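Side-chain contacts in ABC transporter, periplasmic substrate-binding protein (Thermotoga maritima, PDB 2HPG), which probably captures a small solute in the periplasm and delivers it to a tripartite ATP-independent (TRAP) membrane transporter: residues 22-25 against 26-30; 118-121 against 122-125. All blocks are in the same frame, centred on the assembly; numbering follows the deposited sequence.

Contact 1 (22-25 against 26-30); sequences PYHQ and AFLKW
Y23 and F27, one turn apart on the helix 22-37, meet as an offset edge-to-face aromatic pair. The two side chains run side by side in the same direction, and the edge of F27 is turned toward the face of Y23. Their planes stand at 72° with centroids 5.8 Å apart, and the closest touch is CE2 of F27 on CD2 of Y23 at 3.7 Å. With CG anti to its own carbonyl carbon (chi1 -74°), the F27 ring leans back over the preceding turn, toward Y23.

On the other flank H24 and L28 make a CH-pi contact. The L28 methyl CD1 sits over one face of the imidazole, 3.8 Å from its centroid. H24 holds CG anti to the backbone N (chi1 -171°), which swings the ring beside its carbonyl and onto the leucine; its ND1 is hydrogen-bonded to the backbone N of G20.

Beneath both pairs runs the alpha-helical bond ladder. F27 N bonds to Y23 O at 2.8 Å, L28 N to H24 O at 3.0 Å, and the N-H groups of A26 and K29 to the carbonyls of P22 and Q25.

This is the first part of the helix in the beta-alpha-beta unit of strands 9-14 and 42-47. Strand 42-47 meets H24, F27 and L28 through V46, while W137 of strand 130-146 stacks on F27 and meets Y23 edge-to-face. The long helix 243-278 packs against P22, A26 and F27, and its E259 takes K29 in a salt bridge.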
ATOM      1  N   PRO A  22       8.056   9.183   6.863  1.00 19.37           N
ATOM      2  CA  PRO A  22       6.684   9.602   7.241  1.00 19.23           C
ATOM      3  C   PRO A  22       5.769   8.567   7.884  1.00 19.30           C
ATOM      4  O   PRO A  22       5.043   8.902   8.829  1.00 18.89           O
ATOM      5  CB  PRO A  22       6.103  10.105   5.919  1.00 19.13           C
ATOM      6  CG  PRO A  22       7.299  10.632   5.195  1.00 19.63           C
ATOM      7  CD  PRO A  22       8.381   9.628   5.496  1.00 19.72           C
ATOM      8  N   TYR A  23       5.778   7.338   7.384  1.00 18.78           N
ATOM      9  CA  TYR A  23       4.950   6.283   7.961  1.00 18.64           C
ATOM     10  C   TYR A  23       5.322   6.028   9.402  1.00 18.96           C
ATOM     11  O   TYR A  23       4.469   6.019  10.281  1.00 18.73           O
ATOM     12  CB  TYR A  23       5.093   4.975   7.159  1.00 18.10           C
ATOM     13  CG  TYR A  23       3.916   4.651   6.257  1.00 15.87           C
ATOM     14  CD1 TYR A  23       3.280   5.638   5.530  1.00 16.52           C
ATOM     15  CD2 TYR A  23       3.451   3.358   6.145  1.00 14.76           C
ATOM     16  CE1 TYR A  23       2.192   5.350   4.714  1.00 17.21           C
ATOM     17  CE2 TYR A  23       2.371   3.052   5.327  1.00 16.47           C
ATOM     18  CZ  TYR A  23       1.749   4.062   4.609  1.00 17.15           C
ATOM     19  OH  TYR A  23       0.689   3.759   3.779  1.00 17.41           O
ATOM     20  N   HIS A  24       6.616   5.827   9.640  1.00 19.04           N
ATOM     21  CA  HIS A  24       7.122   5.600  10.982  1.00 18.66           C
ATOM     22  C   HIS A  24       6.723   6.743  11.890  1.00 18.79           C
ATOM     23  O   HIS A  24       6.225   6.525  12.999  1.00 18.06           O
ATOM     24  CB  HIS A  24       8.649   5.466  10.951  1.00 18.36           C
ATOM     25  CG  HIS A  24       9.251   5.028  12.246  1.00 17.46           C
ATOM     26  ND1 HIS A  24      10.541   5.334  12.590  1.00 17.15           N
ATOM     27  CD2 HIS A  24       8.753   4.301  13.274  1.00 17.77           C
ATOM     28  CE1 HIS A  24      10.814   4.836  13.782  1.00 17.30           C
ATOM     29  NE2 HIS A  24       9.743   4.206  14.221  1.00 18.69           N
ATOM     30  N   GLN A  25       6.916   7.964  11.409  1.00 19.01           N
ATOM     31  CA  GLN A  25       6.546   9.149  12.169  1.00 19.37           C
ATOM     32  C   GLN A  25       5.082   9.109  12.586  1.00 18.73           C
ATOM     33  O   GLN A  25       4.723   9.473  13.715  1.00 17.15           O
ATOM     34  CB  GLN A  25       6.774  10.395  11.324  1.00 19.95           C
ATOM     35  CG  GLN A  25       8.191  10.826  11.241  1.00 21.43           C
ATOM     36  CD  GLN A  25       8.370  12.056  10.378  1.00 23.02           C
ATOM     37  OE1 GLN A  25       8.092  13.181  10.816  1.00 29.90           O
ATOM     38  NE2 GLN A  25       8.862  11.859   9.149  1.00 27.52           N
ATOM     39  N   ALA A  26       4.248   8.677  11.645  1.00 18.46           N
ATOM     40  CA  ALA A  26       2.807   8.681  11.811  1.00 18.82           C
ATOM     41  C   ALA A  26       2.373   7.575  12.762  1.00 19.06           C
ATOM     42  O   ALA A  26       1.440   7.759  13.539  1.00 18.93           O
ATOM     43  CB  ALA A  26       2.115   8.528  10.458  1.00 18.84           C
ATOM     44  N   PHE A  27       3.022   6.409  12.679  1.00 19.01           N
ATOM     45  CA  PHE A  27       2.738   5.327  13.628  1.00 19.05           C
ATOM     46  C   PHE A  27       3.135   5.711  15.048  1.00 19.16           C
ATOM     47  O   PHE A  27       2.456   5.322  15.977  1.00 19.29           O
ATOM     48  CB  PHE A  27       3.411   4.005  13.220  1.00 18.61           C
ATOM     49  CG  PHE A  27       2.757   3.318  12.045  1.00 18.53           C
ATOM     50  CD1 PHE A  27       1.584   2.603  12.195  1.00 19.81           C
ATOM     51  CD2 PHE A  27       3.318   3.384  10.795  1.00 18.55           C
ATOM     52  CE1 PHE A  27       0.995   1.962  11.114  1.00 19.04           C
ATOM     53  CE2 PHE A  27       2.737   2.746   9.715  1.00 18.53           C
ATOM     54  CZ  PHE A  27       1.559   2.038   9.883  1.00 17.86           C
ATOM     55  N   LEU A  28       4.227   6.468  15.213  1.00 19.59           N
ATOM     56  CA  LEU A  28       4.649   6.954  16.523  1.00 19.71           C
ATOM     57  C   LEU A  28       3.653   7.964  17.117  1.00 20.07           C
ATOM     58  O   LEU A  28       3.430   7.984  18.323  1.00 19.42           O
ATOM     59  CB  LEU A  28       6.048   7.573  16.447  1.00 19.83           C
ATOM     60  CG  LEU A  28       7.179   6.577  16.126  1.00 19.75           C
ATOM     61  CD1 LEU A  28       8.445   7.309  15.729  1.00 19.27           C
ATOM     62  CD2 LEU A  28       7.441   5.638  17.326  1.00 20.06           C
ATOM     63  N   LYS A  29       3.078   8.801  16.259  1.00 20.83           N
ATOM     64  CA  LYS A  29       1.992   9.719  16.638  1.00 21.54           C
ATOM     65  C   LYS A  29       0.767   8.962  17.078  1.00 20.90           C
ATOM     66  O   LYS A  29       0.134   9.318  18.068  1.00 20.62           O
ATOM     67  CB  LYS A  29       1.597  10.618  15.460  1.00 22.08           C
ATOM     68  CG  LYS A  29       2.513  11.803  15.209  1.00 24.31           C
ATOM     69  CD  LYS A  29       1.887  12.786  14.173  1.00 24.80           C
ATOM     70  CE  LYS A  29       0.612  13.482  14.721  1.00 28.50           C
ATOM     71  NZ  LYS A  29      -0.037  14.479  13.784  1.00 29.16           N
ATOM     72  N   TRP A  30       0.412   7.935  16.318  1.00 20.31           N
ATOM     73  CA  TRP A  30      -0.713   7.086  16.663  1.00 21.05           C
ATOM     74  C   TRP A  30      -0.525   6.387  18.003  1.00 21.69           C
ATOM     75  O   TRP A  30      -1.438   6.367  18.831  1.00 21.36           O
ATOM     76  CB  TRP A  30      -0.932   6.047  15.576  1.00 20.33           C
ATOM     77  CG  TRP A  30      -1.747   4.894  15.986  1.00 19.27           C
ATOM     78  CD1 TRP A  30      -3.073   4.893  16.327  1.00 19.37           C
ATOM     79  CD2 TRP A  30      -1.313   3.535  16.042  1.00 20.54           C
ATOM     80  NE1 TRP A  30      -3.493   3.615  16.590  1.00 19.11           N
ATOM     81  CE2 TRP A  30      -2.423   2.761  16.448  1.00 19.44           C
ATOM     82  CE3 TRP A  30      -0.080   2.894  15.805  1.00 19.44           C
ATOM     83  CZ2 TRP A  30      -2.342   1.376  16.620  1.00 21.37           C
ATOM     84  CZ3 TRP A  30      -0.005   1.517  15.961  1.00 19.28           C
ATOM     85  CH2 TRP A  30      -1.130   0.770  16.354  1.00 20.37           C
TER

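Contact 2 (118-121 against 122-125); sequences QKWL and KELE
E123 lies along K119, its neighbour one turn back, the two side chains side by side and pointing the same way. Its CB is 3.6 Å from the carbonyl O of W120. CG, set anti to the carbonyl carbon (chi1 -64°), comes within 3.5 Å of K119 O, the same oxygen that accepts the N-H of E123, with N 3.0 Å away. From there the chain runs out extended, and CD reaches the lysine's CG. At the tip, OE2 rests on the aliphatic part of K119, 3.4 Å from CG and 3.6 Å from CD. The ammonium does not close on it: the K119 chain bends at chi3 (81°) and NZ stays 5.0 Å from OE2, so any attraction is probably weak and through space, not a closed salt bridge. OE1 looks toward the edge of the W120 indole, 4.3 Å from CD1. With the carboxylate cut back to an alanine here, the K119 methylenes are likely to lose their cover and the ammonium its nearby opposite charge.

On a different side of the helix, L121 CD2 and L124 CD1 meet loosely at 4.3 Å. Both leucines pack on V132 of strand 130-146, and L124 also covers I130. The loop residues V81, D83 and I84 lie against E123, W120 and L124, while E125 touches helix 235-240, so this part of helix 115-128 lies against that loop, the strand and the short helix.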
ATOM      1  N   GLN A 118     -17.563  -4.568   4.675  1.00 37.25           N
ATOM      2  CA  GLN A 118     -17.876  -5.077   6.009  1.00 37.46           C
ATOM      3  C   GLN A 118     -17.966  -6.605   6.025  1.00 36.87           C
ATOM      4  O   GLN A 118     -17.512  -7.250   6.981  1.00 36.70           O
ATOM      5  CB  GLN A 118     -19.135  -4.427   6.559  1.00 37.46           C
ATOM      6  CG  GLN A 118     -18.872  -3.012   7.052  1.00 39.00           C
ATOM      7  CD  GLN A 118     -20.137  -2.199   7.195  1.00 39.99           C
ATOM      8  OE1 GLN A 118     -21.255  -2.718   7.040  1.00 43.92           O
ATOM      9  NE2 GLN A 118     -19.977  -0.909   7.479  1.00 43.62           N
ATOM     10  N   LYS A 119     -18.506  -7.186   4.958  1.00 36.20           N
ATOM     11  CA  LYS A 119     -18.523  -8.633   4.829  1.00 36.14           C
ATOM     12  C   LYS A 119     -17.103  -9.196   4.838  1.00 35.65           C
ATOM     13  O   LYS A 119     -16.767 -10.036   5.668  1.00 35.34           O
ATOM     14  CB  LYS A 119     -19.236  -9.077   3.554  1.00 35.85           C
ATOM     15  CG  LYS A 119     -19.170 -10.582   3.324  1.00 36.74           C
ATOM     16  CD  LYS A 119     -19.925 -11.019   2.091  1.00 37.62           C
ATOM     17  CE  LYS A 119     -19.097 -10.805   0.831  1.00 39.73           C
ATOM     18  NZ  LYS A 119     -19.883 -11.041  -0.424  1.00 39.85           N
ATOM     19  N   TRP A 120     -16.269  -8.732   3.912  1.00 35.30           N
ATOM     20  CA  TRP A 120     -14.899  -9.245   3.780  1.00 35.03           C
ATOM     21  C   TRP A 120     -14.126  -9.149   5.081  1.00 34.57           C
ATOM     22  O   TRP A 120     -13.335 -10.029   5.381  1.00 34.14           O
ATOM     23  CB  TRP A 120     -14.115  -8.460   2.721  1.00 35.54           C
ATOM     24  CG  TRP A 120     -14.623  -8.604   1.333  1.00 35.78           C
ATOM     25  CD1 TRP A 120     -15.343  -9.641   0.829  1.00 36.18           C
ATOM     26  CD2 TRP A 120     -14.409  -7.695   0.246  1.00 35.85           C
ATOM     27  NE1 TRP A 120     -15.610  -9.428  -0.498  1.00 36.56           N
ATOM     28  CE2 TRP A 120     -15.048  -8.240  -0.883  1.00 36.65           C
ATOM     29  CE3 TRP A 120     -13.751  -6.472   0.123  1.00 35.91           C
ATOM     30  CZ2 TRP A 120     -15.052  -7.599  -2.131  1.00 37.07           C
ATOM     31  CZ3 TRP A 120     -13.747  -5.833  -1.108  1.00 36.05           C
ATOM     32  CH2 TRP A 120     -14.389  -6.404  -2.222  1.00 36.26           C
ATOM     33  N   LEU A 121     -14.342  -8.065   5.829  1.00 34.09           N
ATOM     34  CA  LEU A 121     -13.616  -7.822   7.070  1.00 34.30           C
ATOM     35  C   LEU A 121     -14.086  -8.739   8.188  1.00 34.94           C
ATOM     36  O   LEU A 121     -13.317  -9.068   9.090  1.00 34.91           O
ATOM     37  CB  LEU A 121     -13.755  -6.363   7.509  1.00 33.70           C
ATOM     38  CG  LEU A 121     -13.165  -5.329   6.552  1.00 32.76           C
ATOM     39  CD1 LEU A 121     -13.349  -3.914   7.117  1.00 31.02           C
ATOM     40  CD2 LEU A 121     -11.700  -5.641   6.242  1.00 31.27           C
ATOM     41  N   LYS A 122     -15.356  -9.126   8.132  1.00 35.55           N
ATOM     42  CA  LYS A 122     -15.918 -10.081   9.074  1.00 35.84           C
ATOM     43  C   LYS A 122     -15.402 -11.484   8.790  1.00 35.57           C
ATOM     44  O   LYS A 122     -15.174 -12.242   9.720  1.00 35.53           O
ATOM     45  CB  LYS A 122     -17.441 -10.075   8.987  1.00 35.95           C
ATOM     46  CG  LYS A 122     -18.127 -10.885  10.069  1.00 36.61           C
ATOM     47  CD  LYS A 122     -19.623 -10.596  10.079  1.00 37.13           C
ATOM     48  CE  LYS A 122     -20.366 -11.377  11.150  1.00 38.24           C
ATOM     49  NZ  LYS A 122     -21.800 -10.959  11.198  1.00 39.11           N
ATOM     50  N   GLU A 123     -15.234 -11.823   7.510  1.00 35.25           N
ATOM     51  CA  GLU A 123     -14.643 -13.103   7.097  1.00 35.72           C
ATOM     52  C   GLU A 123     -13.171 -13.204   7.479  1.00 35.14           C
ATOM     53  O   GLU A 123     -12.704 -14.272   7.846  1.00 34.66           O
ATOM     54  CB  GLU A 123     -14.781 -13.317   5.585  1.00 35.65           C
ATOM     55  CG  GLU A 123     -16.227 -13.439   5.111  1.00 37.67           C
ATOM     56  CD  GLU A 123     -16.405 -13.481   3.585  1.00 38.37           C
ATOM     57  OE1 GLU A 123     -15.410 -13.416   2.823  1.00 42.03           O
ATOM     58  OE2 GLU A 123     -17.577 -13.586   3.150  1.00 43.14           O
ATOM     59  N   LEU A 124     -12.441 -12.096   7.382  1.00 34.79           N
ATOM     60  CA  LEU A 124     -11.034 -12.079   7.771  1.00 34.82           C
ATOM     61  C   LEU A 124     -10.912 -12.343   9.261  1.00 34.94           C
ATOM     62  O   LEU A 124     -10.044 -13.084   9.696  1.00 34.97           O
ATOM     63  CB  LEU A 124     -10.363 -10.741   7.424  1.00 34.30           C
ATOM     64  CG  LEU A 124      -9.772 -10.587   6.018  1.00 33.92           C
ATOM     65  CD1 LEU A 124      -9.300  -9.144   5.819  1.00 32.09           C
ATOM     66  CD2 LEU A 124      -8.636 -11.574   5.764  1.00 32.07           C
ATOM     67  N   GLU A 125     -11.788 -11.719  10.030  1.00 35.58           N
ATOM     68  CA  GLU A 125     -11.797 -11.860  11.472  1.00 36.31           C
ATOM     69  C   GLU A 125     -12.213 -13.269  11.908  1.00 36.29           C
ATOM     70  O   GLU A 125     -11.483 -13.928  12.656  1.00 36.34           O
ATOM     71  CB  GLU A 125     -12.728 -10.812  12.068  1.00 36.29           C
ATOM     72  CG  GLU A 125     -12.677 -10.689  13.580  1.00 36.97           C
ATOM     73  CD  GLU A 125     -13.077  -9.307  14.048  1.00 38.59           C
ATOM     74  OE1 GLU A 125     -13.689  -8.558  13.235  1.00 43.05           O
ATOM     75  OE2 GLU A 125     -12.777  -8.953  15.218  1.00 41.77           O
TER

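Both contacts pair side chains three or four residues apart within a single helix, but they lie on separate elements, with centres about 26 Å apart and nearest atoms about 15 Å apart. Contact 1 is largely aromatic: its inward rings join a cluster with F13 and W137, between the sheet and the helix 243-278, while its outer flank is more exposed. Contact 2, farther from the centre of the chain, has a more polar character, with a carboxylate lying on lysine methylenes and two leucines packed on strand 130-146. That strand is common to both, meeting 22-30 through W137 and 118-125 through I130 and V132, closer to its start.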